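Local coordinates for protein 2-keto-3-deoxy-D-arabinonate dehydratase (PDB 2Q18) that catalyses the dehydration of 2-dehydro-3-deoxy-D-arabinonate to 2,5-dioxopentanoate, a step in pentose oxidation, with magnesium as cofactor, at residues Gly126-Ser137 and Thr281-Lys291; Ile17-Glu28 and Val43-Tyr53. One frame throughout, in Å; residues are numbered along the deposited sequence.

Contact 1 of 2, residues Gly126-Ser137 and Thr281-Lys291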
loop_
_atom_site.group_PDB
_atom_site.type_symbol
_atom_site.label_atom_id
_atom_site.label_comp_id
_atom_site.label_asym_id
_atom_site.label_seq_id
_atom_site.Cartn_x
_atom_site.Cartn_y
_atom_site.Cartn_z
ATOM N N GLY A 126 13.350 22.628 -4.048
ATOM C CA GLY A 126 12.393 23.556 -4.626
ATOM C C GLY A 126 12.581 24.993 -4.171
ATOM O O GLY A 126 13.568 25.334 -3.514
ATOM N N HIS A 127 11.628 25.831 -4.563
ATOM C CA HIS A 127 11.560 27.231 -4.166
ATOM C C HIS A 127 11.690 27.380 -2.649
ATOM O O HIS A 127 10.975 26.725 -1.889
ATOM C CB HIS A 127 10.235 27.816 -4.658
ATOM C CG HIS A 127 10.134 29.305 -4.537
ATOM N ND1 HIS A 127 10.972 30.169 -5.210
ATOM C CD2 HIS A 127 9.267 30.083 -3.845
ATOM C CE1 HIS A 127 10.636 31.414 -4.923
ATOM N NE2 HIS A 127 9.602 31.390 -4.101
ATOM N N GLY A 128 12.633 28.216 -2.220
ATOM C CA GLY A 128 12.809 28.520 -0.799
ATOM C C GLY A 128 13.672 27.532 -0.039
ATOM O O GLY A 128 13.936 27.718 1.149
ATOM N N GLU A 129 14.112 26.476 -0.720
ATOM C CA GLU A 129 14.960 25.462 -0.103
ATOM C C GLU A 129 16.392 25.672 -0.575
ATOM O O GLU A 129 16.622 26.332 -1.585
ATOM C CB GLU A 129 14.453 24.053 -0.455
ATOM C CG GLU A 129 12.957 23.863 -0.150
ATOM C CD GLU A 129 12.392 22.515 -0.603
ATOM O OE1 GLU A 129 13.003 21.854 -1.475
ATOM O OE2 GLU A 129 11.320 22.127 -0.086
ATOM N N ALA A 130 17.351 25.112 0.151
ATOM C CA ALA A 130 18.760 25.353 -0.141
ATOM C C ALA A 130 19.338 24.445 -1.226
ATOM O O ALA A 130 19.171 23.218 -1.179
ATOM C CB ALA A 130 19.590 25.239 1.137
ATOM N N ILE A 131 20.011 25.061 -2.198
ATOM C CA ILE A 131 20.916 24.341 -3.094
ATOM C C ILE A 131 22.266 24.205 -2.391
ATOM O O ILE A 131 22.510 24.866 -1.371
ATOM C CB ILE A 131 21.076 25.033 -4.479
ATOM C CG1 ILE A 131 21.523 26.498 -4.330
ATOM C CG2 ILE A 131 19.774 24.931 -5.280
ATOM C CD1 ILE A 131 21.946 27.172 -5.640
ATOM N N ALA A 132 23.139 23.349 -2.916
ATOM C CA ALA A 132 24.393 23.063 -2.233
ATOM C C ALA A 132 25.616 23.257 -3.116
ATOM O O ALA A 132 25.538 23.156 -4.344
ATOM C CB ALA A 132 24.374 21.654 -1.633
ATOM N N VAL A 133 26.736 23.573 -2.466
ATOM C CA VAL A 133 28.047 23.617 -3.097
ATOM C C VAL A 133 28.811 22.465 -2.479
ATOM O O VAL A 133 28.868 22.350 -1.251
ATOM C CB VAL A 133 28.789 24.967 -2.822
ATOM C CG1 VAL A 133 30.216 24.932 -3.357
ATOM C CG2 VAL A 133 28.034 26.137 -3.437
ATOM N N ARG A 134 29.376 21.602 -3.322
ATOM C CA ARG A 134 30.166 20.465 -2.855
ATOM C C ARG A 134 31.295 20.940 -1.937
ATOM O O ARG A 134 31.869 22.011 -2.153
ATOM C CB ARG A 134 30.762 19.701 -4.047
ATOM C CG ARG A 134 29.753 18.931 -4.917
ATOM C CD ARG A 134 30.461 18.212 -6.080
ATOM N NE ARG A 134 31.518 17.342 -5.568
ATOM C CZ ARG A 134 31.457 16.018 -5.507
ATOM N NH1 ARG A 134 30.400 15.358 -5.980
ATOM N NH2 ARG A 134 32.478 15.349 -4.990
ATOM N N SER A 135 31.606 20.134 -0.924
ATOM C CA SER A 135 32.688 20.412 0.014
ATOM C C SER A 135 34.050 20.534 -0.671
ATOM O O SER A 135 34.951 21.202 -0.155
ATOM C CB SER A 135 32.752 19.323 1.082
ATOM O OG SER A 135 33.033 18.060 0.500
ATOM N N ASP A 136 34.189 19.892 -1.831
ATOM C CA ASP A 136 35.458 19.852 -2.557
ATOM C C ASP A 136 35.458 20.694 -3.831
ATOM O O ASP A 136 36.327 20.532 -4.689
ATOM C CB ASP A 136 35.863 18.401 -2.860
ATOM C CG ASP A 136 34.847 17.662 -3.736
ATOM O OD1 ASP A 136 33.770 18.220 -4.052
ATOM O OD2 ASP A 136 35.141 16.507 -4.112
ATOM N N SER A 137 34.484 21.592 -3.954
ATOM C CA SER A 137 34.460 22.536 -5.065
ATOM C C SER A 137 34.817 23.936 -4.581
ATOM O O SER A 137 34.318 24.388 -3.547
ATOM C CB SER A 137 33.090 22.561 -5.740
ATOM O OG SER A 137 33.061 23.537 -6.767
ATOM N N THR A 281 9.718 33.467 -10.439
ATOM C CA THR A 281 11.071 33.593 -9.927
ATOM C C THR A 281 11.340 32.482 -8.926
ATOM O O THR A 281 10.635 32.354 -7.922
ATOM C CB THR A 281 11.314 34.982 -9.268
ATOM O OG1 THR A 281 11.112 36.015 -10.242
ATOM C CG2 THR A 281 12.735 35.087 -8.724
ATOM N N LEU A 282 12.357 31.679 -9.222
ATOM C CA LEU A 282 12.808 30.620 -8.333
ATOM C C LEU A 282 13.910 31.164 -7.428
ATOM O O LEU A 282 14.904 31.702 -7.918
ATOM C CB LEU A 282 13.339 29.432 -9.153
ATOM C CG LEU A 282 13.985 28.259 -8.406
ATOM C CD1 LEU A 282 12.943 27.472 -7.613
ATOM C CD2 LEU A 282 14.717 27.343 -9.385
ATOM N N ILE A 283 13.734 31.008 -6.119
ATOM C CA ILE A 283 14.663 31.563 -5.138
ATOM C C ILE A 283 15.192 30.480 -4.205
ATOM O O ILE A 283 14.419 29.802 -3.526
ATOM C CB ILE A 283 14.001 32.706 -4.304
ATOM C CG1 ILE A 283 13.525 33.840 -5.219
ATOM C CG2 ILE A 283 14.964 33.224 -3.231
ATOM C CD1 ILE A 283 12.509 34.786 -4.576
ATOM N N THR A 284 16.511 30.321 -4.168
ATOM C CA THR A 284 17.128 29.320 -3.307
ATOM C C THR A 284 18.359 29.865 -2.577
ATOM O O THR A 284 19.294 30.364 -3.217
ATOM C CB THR A 284 17.557 28.052 -4.099
ATOM O OG1 THR A 284 18.557 28.401 -5.060
ATOM C CG2 THR A 284 16.364 27.394 -4.813
ATOM N N PRO A 285 18.366 29.769 -1.234
ATOM C CA PRO A 285 19.606 30.005 -0.490
ATOM C C PRO A 285 20.645 28.928 -0.793
ATOM O O PRO A 285 20.302 27.865 -1.323
ATOM C CB PRO A 285 19.171 29.931 0.978
ATOM C CG PRO A 285 17.883 29.172 0.967
ATOM C CD PRO A 285 17.226 29.468 -0.345
ATOM N N VAL A 286 21.901 29.213 -0.464
ATOM C CA VAL A 286 23.007 28.316 -0.765
ATOM C C VAL A 286 23.625 27.816 0.532
ATOM O O VAL A 286 23.821 28.584 1.477
ATOM C CB VAL A 286 24.084 29.022 -1.634
ATOM C CG1 VAL A 286 25.268 28.102 -1.906
ATOM C CG2 VAL A 286 23.483 29.513 -2.939
ATOM N N LYS A 287 23.906 26.520 0.573
ATOM C CA LYS A 287 24.626 25.913 1.677
ATOM C C LYS A 287 25.915 25.281 1.151
ATOM O O LYS A 287 25.883 24.445 0.243
ATOM C CB LYS A 287 23.747 24.871 2.384
ATOM C CG LYS A 287 24.466 24.000 3.410
ATOM C CD LYS A 287 24.764 24.764 4.700
ATOM C CE LYS A 287 25.687 23.976 5.621
ATOM N NZ LYS A 287 26.048 24.776 6.825
ATOM N N LYS A 288 27.046 25.702 1.709
ATOM C CA LYS A 288 28.322 25.073 1.406
ATOM C C LYS A 288 28.478 23.823 2.266
ATOM O O LYS A 288 28.388 23.893 3.494
ATOM C CB LYS A 288 29.481 26.048 1.645
ATOM C CG LYS A 288 30.868 25.407 1.624
ATOM C CD LYS A 288 31.369 25.172 0.207
ATOM C CE LYS A 288 32.763 24.553 0.219
ATOM N NZ LYS A 288 33.370 24.542 -1.142
ATOM N N ARG A 289 28.707 22.683 1.616
ATOM C CA ARG A 289 28.881 21.419 2.328
ATOM C C ARG A 289 30.222 21.377 3.060
ATOM O O ARG A 289 31.224 21.889 2.566
ATOM C CB ARG A 289 28.759 20.222 1.374
ATOM C CG ARG A 289 27.413 20.090 0.657
ATOM C CD ARG A 289 26.261 19.779 1.608
ATOM N NE ARG A 289 25.082 19.292 0.886
ATOM C CZ ARG A 289 23.819 19.496 1.261
ATOM N NH1 ARG A 289 22.827 19.006 0.530
ATOM N NH2 ARG A 289 23.538 20.200 2.353
ATOM N N ARG A 290 30.214 20.764 4.240
ATOM C CA ARG A 290 31.395 20.645 5.091
ATOM C C ARG A 290 32.133 19.333 4.807
ATOM O O ARG A 290 31.504 18.302 4.553
ATOM C CB ARG A 290 30.973 20.721 6.566
ATOM C CG ARG A 290 32.093 20.508 7.584
ATOM C CD ARG A 290 31.545 20.397 9.008
ATOM N NE ARG A 290 32.566 19.944 9.956
ATOM C CZ ARG A 290 33.430 20.741 10.584
ATOM N NH1 ARG A 290 33.412 22.055 10.377
ATOM N NH2 ARG A 290 34.318 20.224 11.424
ATOM N N LYS A 291 33.463 19.383 4.853
ATOM C CA LYS A 291 34.302 18.200 4.639
ATOM C C LYS A 291 34.205 17.200 5.791
ATOM O O LYS A 291 33.884 17.565 6.925
ATOM C CB LYS A 291 35.763 18.609 4.416
ATOM C CG LYS A 291 35.993 19.407 3.139
ATOM C CD LYS A 291 37.471 19.661 2.888
ATOM C CE LYS A 291 37.681 20.398 1.573
ATOM N NZ LYS A 291 39.126 20.574 1.244
HETATM O O HOH W 1 31.504 16.125 2.613
HETATM O O HOH W 2 36.095 24.109 -0.801
#

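Contact 2 of 2, residues Ile17-Glu28 and Val43-Tyr53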
loop_
_atom_site.group_PDB
_atom_site.type_symbol
_atom_site.label_atom_id
_atom_site.label_comp_id
_atom_site.label_asym_id
_atom_site.label_seq_id
_atom_site.Cartn_x
_atom_site.Cartn_y
_atom_site.Cartn_z
ATOM N N ILE A 17 -3.066 27.313 -9.993
ATOM C CA ILE A 17 -3.601 28.661 -10.169
ATOM C C ILE A 17 -3.952 28.885 -11.638
ATOM O O ILE A 17 -3.139 28.643 -12.530
ATOM C CB ILE A 17 -2.690 29.791 -9.573
ATOM C CG1 ILE A 17 -3.253 31.179 -9.925
ATOM C CG2 ILE A 17 -1.240 29.653 -10.024
ATOM C CD1 ILE A 17 -2.919 32.279 -8.922
ATOM N N LEU A 18 -5.193 29.306 -11.866
ATOM C CA LEU A 18 -5.697 29.603 -13.201
ATOM C C LEU A 18 -5.400 31.056 -13.574
ATOM O O LEU A 18 -5.067 31.871 -12.706
ATOM C CB LEU A 18 -7.198 29.319 -13.266
ATOM C CG LEU A 18 -7.692 27.897 -13.574
ATOM C CD1 LEU A 18 -6.829 26.777 -12.973
ATOM C CD2 LEU A 18 -9.142 27.749 -13.137
ATOM N N ASP A 19 -5.515 31.375 -14.862
ATOM C CA ASP A 19 -5.210 32.719 -15.371
ATOM C C ASP A 19 -6.011 33.831 -14.686
ATOM O O ASP A 19 -5.499 34.939 -14.500
ATOM C CB ASP A 19 -5.397 32.779 -16.892
ATOM C CG ASP A 19 -4.275 32.083 -17.651
ATOM O OD1 ASP A 19 -3.096 32.456 -17.453
ATOM O OD2 ASP A 19 -4.571 31.172 -18.456
ATOM N N ASN A 20 -7.253 33.533 -14.300
ATOM C CA ASN A 20 -8.085 34.494 -13.564
ATOM C C ASN A 20 -7.778 34.557 -12.057
ATOM O O ASN A 20 -8.552 35.126 -11.279
ATOM C CB ASN A 20 -9.578 34.232 -13.812
ATOM C CG ASN A 20 -10.020 32.844 -13.372
ATOM O OD1 ASN A 20 -9.291 32.128 -12.683
ATOM N ND2 ASN A 20 -11.226 32.457 -13.775
ATOM N N SER A 21 -6.652 33.959 -11.664
ATOM C CA SER A 21 -6.156 33.972 -10.280
ATOM C C SER A 21 -6.922 33.068 -9.298
ATOM O O SER A 21 -6.626 33.066 -8.099
ATOM C CB SER A 21 -6.054 35.407 -9.739
ATOM O OG SER A 21 -5.225 36.200 -10.573
ATOM N N THR A 22 -7.893 32.306 -9.799
ATOM C CA THR A 22 -8.580 31.316 -8.966
ATOM C C THR A 22 -7.669 30.110 -8.725
ATOM O O THR A 22 -6.967 29.650 -9.634
ATOM C CB THR A 22 -9.926 30.847 -9.570
ATOM O OG1 THR A 22 -9.699 30.239 -10.845
ATOM C CG2 THR A 22 -10.896 32.019 -9.734
ATOM N N ILE A 23 -7.682 29.612 -7.493
ATOM C CA ILE A 23 -6.826 28.497 -7.100
ATOM C C ILE A 23 -7.647 27.229 -6.870
ATOM O O ILE A 23 -8.652 27.247 -6.151
ATOM C CB ILE A 23 -5.969 28.856 -5.863
ATOM C CG1 ILE A 23 -5.042 30.030 -6.206
ATOM C CG2 ILE A 23 -5.155 27.649 -5.378
ATOM C CD1 ILE A 23 -4.418 30.678 -5.024
ATOM N N ILE A 24 -7.208 26.142 -7.501
ATOM C CA ILE A 24 -7.857 24.840 -7.390
ATOM C C ILE A 24 -6.975 23.854 -6.616
ATOM O O ILE A 24 -5.794 23.689 -6.926
ATOM C CB ILE A 24 -8.195 24.257 -8.791
ATOM C CG1 ILE A 24 -9.089 25.229 -9.572
ATOM C CG2 ILE A 24 -8.869 22.879 -8.670
ATOM C CD1 ILE A 24 -9.394 24.784 -10.996
ATOM N N ARG A 25 -7.551 23.222 -5.599
ATOM C CA ARG A 25 -6.896 22.113 -4.913
ATOM C C ARG A 25 -7.107 20.848 -5.733
ATOM O O ARG A 25 -8.249 20.456 -6.003
ATOM C CB ARG A 25 -7.462 21.934 -3.508
ATOM C CG ARG A 25 -6.936 20.710 -2.781
ATOM C CD ARG A 25 -7.219 20.814 -1.309
ATOM N NE ARG A 25 -6.911 19.572 -0.610
ATOM C CZ ARG A 25 -6.725 19.482 0.702
ATOM N NH1 ARG A 25 -6.802 20.568 1.470
ATOM N NH2 ARG A 25 -6.453 18.306 1.249
ATOM N N LEU A 26 -6.003 20.215 -6.122
ATOM C CA LEU A 26 -6.041 19.068 -7.025
ATOM C C LEU A 26 -6.453 17.776 -6.334
ATOM O O LEU A 26 -6.032 17.502 -5.207
ATOM C CB LEU A 26 -4.683 18.877 -7.709
ATOM C CG LEU A 26 -4.149 20.022 -8.578
ATOM C CD1 LEU A 26 -2.907 19.563 -9.325
ATOM C CD2 LEU A 26 -5.201 20.515 -9.553
ATOM N N ASP A 27 -7.277 16.993 -7.030
ATOM C CA ASP A 27 -7.663 15.652 -6.590
ATOM C C ASP A 27 -6.572 14.630 -6.888
ATOM O O ASP A 27 -6.383 13.686 -6.126
ATOM C CB ASP A 27 -8.936 15.195 -7.307
ATOM C CG ASP A 27 -10.167 15.973 -6.896
ATOM O OD1 ASP A 27 -10.137 16.695 -5.876
ATOM O OD2 ASP A 27 -11.181 15.847 -7.605
ATOM N N GLU A 28 -5.882 14.819 -8.014
ATOM C CA GLU A 28 -4.908 13.858 -8.534
ATOM C C GLU A 28 -3.469 14.232 -8.180
ATOM O O GLU A 28 -3.172 15.401 -7.902
ATOM C CB GLU A 28 -4.999 13.788 -10.062
ATOM C CG GLU A 28 -6.359 13.436 -10.634
ATOM C CD GLU A 28 -6.289 13.111 -12.115
ATOM O OE1 GLU A 28 -6.092 14.035 -12.935
ATOM O OE2 GLU A 28 -6.437 11.923 -12.458
ATOM N N VAL A 43 -9.247 19.669 -15.330
ATOM C CA VAL A 43 -8.598 19.749 -14.026
ATOM C C VAL A 43 -9.571 19.262 -12.957
ATOM O O VAL A 43 -10.651 19.831 -12.784
ATOM C CB VAL A 43 -8.140 21.195 -13.685
ATOM C CG1 VAL A 43 -7.370 21.213 -12.378
ATOM C CG2 VAL A 43 -7.282 21.778 -14.797
ATOM N N LEU A 44 -9.189 18.206 -12.245
ATOM C CA LEU A 44 -10.033 17.663 -11.184
ATOM C C LEU A 44 -9.661 18.254 -9.828
ATOM O O LEU A 44 -8.521 18.124 -9.377
ATOM C CB LEU A 44 -9.950 16.131 -11.145
ATOM C CG LEU A 44 -10.262 15.353 -12.430
ATOM C CD1 LEU A 44 -9.930 13.878 -12.249
ATOM C CD2 LEU A 44 -11.716 15.537 -12.862
ATOM N N GLY A 45 -10.630 18.905 -9.188
ATOM C CA GLY A 45 -10.421 19.498 -7.872
ATOM C C GLY A 45 -11.454 20.538 -7.490
ATOM O O GLY A 45 -12.412 20.777 -8.232
ATOM N N ASP A 46 -11.254 21.153 -6.325
ATOM C CA ASP A 46 -12.155 22.180 -5.809
ATOM C C ASP A 46 -11.468 23.534 -5.727
ATOM O O ASP A 46 -10.286 23.617 -5.372
ATOM C CB ASP A 46 -12.651 21.813 -4.408
ATOM C CG ASP A 46 -13.442 20.519 -4.379
ATOM O OD1 ASP A 46 -14.175 20.226 -5.349
ATOM O OD2 ASP A 46 -13.337 19.801 -3.366
ATOM N N ARG A 47 -12.217 24.591 -6.037
ATOM C CA ARG A 47 -11.732 25.947 -5.842
ATOM C C ARG A 47 -11.576 26.212 -4.351
ATOM O O ARG A 47 -12.497 25.968 -3.565
ATOM C CB ARG A 47 -12.670 26.984 -6.475
ATOM C CG ARG A 47 -12.238 28.428 -6.203
ATOM C CD ARG A 47 -13.118 29.448 -6.902
ATOM N NE ARG A 47 -12.600 30.805 -6.722
ATOM C CZ ARG A 47 -12.973 31.639 -5.753
ATOM N NH1 ARG A 47 -12.433 32.850 -5.683
ATOM N NH2 ARG A 47 -13.884 31.273 -4.856
ATOM N N VAL A 48 -10.398 26.698 -3.976
ATOM C CA VAL A 48 -10.102 27.018 -2.589
ATOM C C VAL A 48 -9.865 28.513 -2.394
ATOM O O VAL A 48 -9.408 29.210 -3.304
ATOM C CB VAL A 48 -8.877 26.220 -2.034
ATOM C CG1 VAL A 48 -9.220 24.747 -1.883
ATOM C CG2 VAL A 48 -7.645 26.402 -2.918
ATOM N N THR A 49 -10.204 28.991 -1.204
ATOM C CA THR A 49 -9.856 30.337 -0.776
ATOM C C THR A 49 -8.941 30.186 0.435
ATOM O O THR A 49 -8.901 29.120 1.062
ATOM C CB THR A 49 -11.110 31.168 -0.414
ATOM O OG1 THR A 49 -11.809 30.539 0.667
ATOM C CG2 THR A 49 -12.049 31.284 -1.612
ATOM N N GLY A 50 -8.190 31.232 0.755
ATOM C CA GLY A 50 -7.306 31.194 1.917
ATOM C C GLY A 50 -5.941 30.587 1.644
ATOM O O GLY A 50 -5.129 30.449 2.561
ATOM N N ILE A 51 -5.696 30.203 0.393
ATOM C CA ILE A 51 -4.357 29.812 -0.037
ATOM C C ILE A 51 -3.747 31.022 -0.733
ATOM O O ILE A 51 -4.115 31.362 -1.865
ATOM C CB ILE A 51 -4.355 28.560 -0.973
ATOM C CG1 ILE A 51 -5.087 27.372 -0.322
ATOM C CG2 ILE A 51 -2.925 28.184 -1.382
ATOM C CD1 ILE A 51 -4.539 26.932 1.035
ATOM N N ASP A 52 -2.829 31.680 -0.039
ATOM C CA ASP A 52 -2.238 32.914 -0.527
ATOM C C ASP A 52 -0.988 32.601 -1.346
ATOM O O ASP A 52 0.129 32.579 -0.824
ATOM C CB ASP A 52 -1.930 33.854 0.646
ATOM C CG ASP A 52 -1.595 35.274 0.199
ATOM O OD1 ASP A 52 -1.358 35.511 -1.009
ATOM O OD2 ASP A 52 -1.555 36.159 1.076
ATOM N N TYR A 53 -1.204 32.363 -2.637
ATOM C CA TYR A 53 -0.146 31.988 -3.577
ATOM C C TYR A 53 0.986 33.023 -3.647
ATOM O O TYR A 53 2.165 32.665 -3.565
ATOM C CB TYR A 53 -0.761 31.740 -4.958
ATOM C CG TYR A 53 0.216 31.640 -6.112
ATOM C CD1 TYR A 53 1.097 30.558 -6.224
ATOM C CD2 TYR A 53 0.238 32.617 -7.111
ATOM C CE1 TYR A 53 1.985 30.463 -7.296
ATOM C CE2 TYR A 53 1.117 32.530 -8.188
ATOM C CZ TYR A 53 1.986 31.450 -8.274
ATOM O OH TYR A 53 2.858 31.367 -9.337
HETATM O O HOH W 3 -9.419 30.677 -5.424
HETATM O O HOH W 4 -6.203 17.004 -10.025
HETATM O O HOH W 5 -6.647 16.901 -12.740
#

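Contact 1 of 2, residues Gly126-Ser137 and Thr281-Lys291
Parallel strand pairing joins Ile131, Ala132 and Val133 to Val286, Lys287 and Lys288, setting strand 131-133 beside the chain's last strand at the border of a five-stranded mixed sheet. Backbone bonds run from Ile131 N to Pro285 O (3.0 Å) and from Lys287 N to Ile131 O (2.9 Å). On the face of Ile131, Val133 and Val286, buried branched side chains pack together: Val133 CG2 meets Val286 CG1 at 3.7 Å, and Ile131 crosses Thr284 at about a right angle. On the other face small Ala132 puts its CB against one face of the Arg289 guanidinium, toward its rim, 3.5 Å from NE. A type II turn from Gly126 to Glu129 places Gly128 at positive phi, which suits glycine; the His127 ring, CG anti to the backbone N (chi1 -170°), brings ND1 to accept from Ile283 N at 3.0 Å, and NE2 hydrogen-bonds to Leu57 O. At the far end Lys288 NZ donates to Arg134 O (3.1 Å). Arg134 grips Asp136 side-on through NE and NH2, and Asp136 also bridges to Arg112 and Arg242 of a second subunit. This is parallel pairing of a short outermost strand with the C-terminal strand in the FAH-family fold.

Contact 2 of 2, residues Ile17-Glu28 and Val43-Tyr53
Ile17 and Tyr53 meet in a CH-pi contact, CG2 of the isoleucine standing over the centre of the phenol ring, 4.1 Å from its centroid. The isoleucine's CG1 lies anti to its backbone N (chi1 174°), which carries CD1 toward the ring's CD2. Ile23 CD1 reaches Tyr53 CB at 3.8 Å, and its other branch, CG2, packs on Val48 CG2. Leu26 CD2 touches Val43 CG1 at 3.6 Å, the two branched aliphatic side chains packing beside helix 30-40, where Leu26 meets Ala33 and Val43 meets Tyr37. The backbones of 23-26 and 45-49 pair antiparallel: Val48 N donates to Ile23 O (2.8 Å), Arg25 and Asp46 exchange two bonds, and Asp27 N donates to Leu44 O (2.9 Å). Gly45 suits its place because a side chain there would run into Arg25 O. At the polar edge the Asp27 carboxylate lies against Gly45, with OD1 3.5 Å from its CA; OD1 salt-bridges to Arg25 of a third subunit and OD2 to Lys8 of that subunit. An alanine here would keep the backbone bond but would probably leave Lys8 of the third subunit without this carboxylate and Arg25 of that subunit with one acceptor fewer, and uncover Gly45. Water 5 links Glu28 OE1 to Leu44 N. The whole is an antiparallel strand pair whose 45-49 strand pairs again with a strand of the third subunit, a beta sheet continued across a tetramer interface.

In the fold
The two contacts follow one another along the chain: contact 2 is complete by residue 53, whereas contact 1 opens at residue 126 and takes its second partner from the C-terminal end. Their centres lie 30 Å apart and their nearest atoms about 7 Å, without touching. Contact 2 is local, bridged by helix 30-40; contact 1 spans 143 intervening residues and lies in the mixed sheet that also holds strands 271-276, 207-214 and 217-225. Strand 188-195 connects the two regions: it pairs with strand 2-8, whose neighbour 11-17 pairs with 23-26, and its Ala189 touches Ile131 and Thr284. Each contact also faces a different neighbouring subunit, so both contribute to the homotetramer's interfaces.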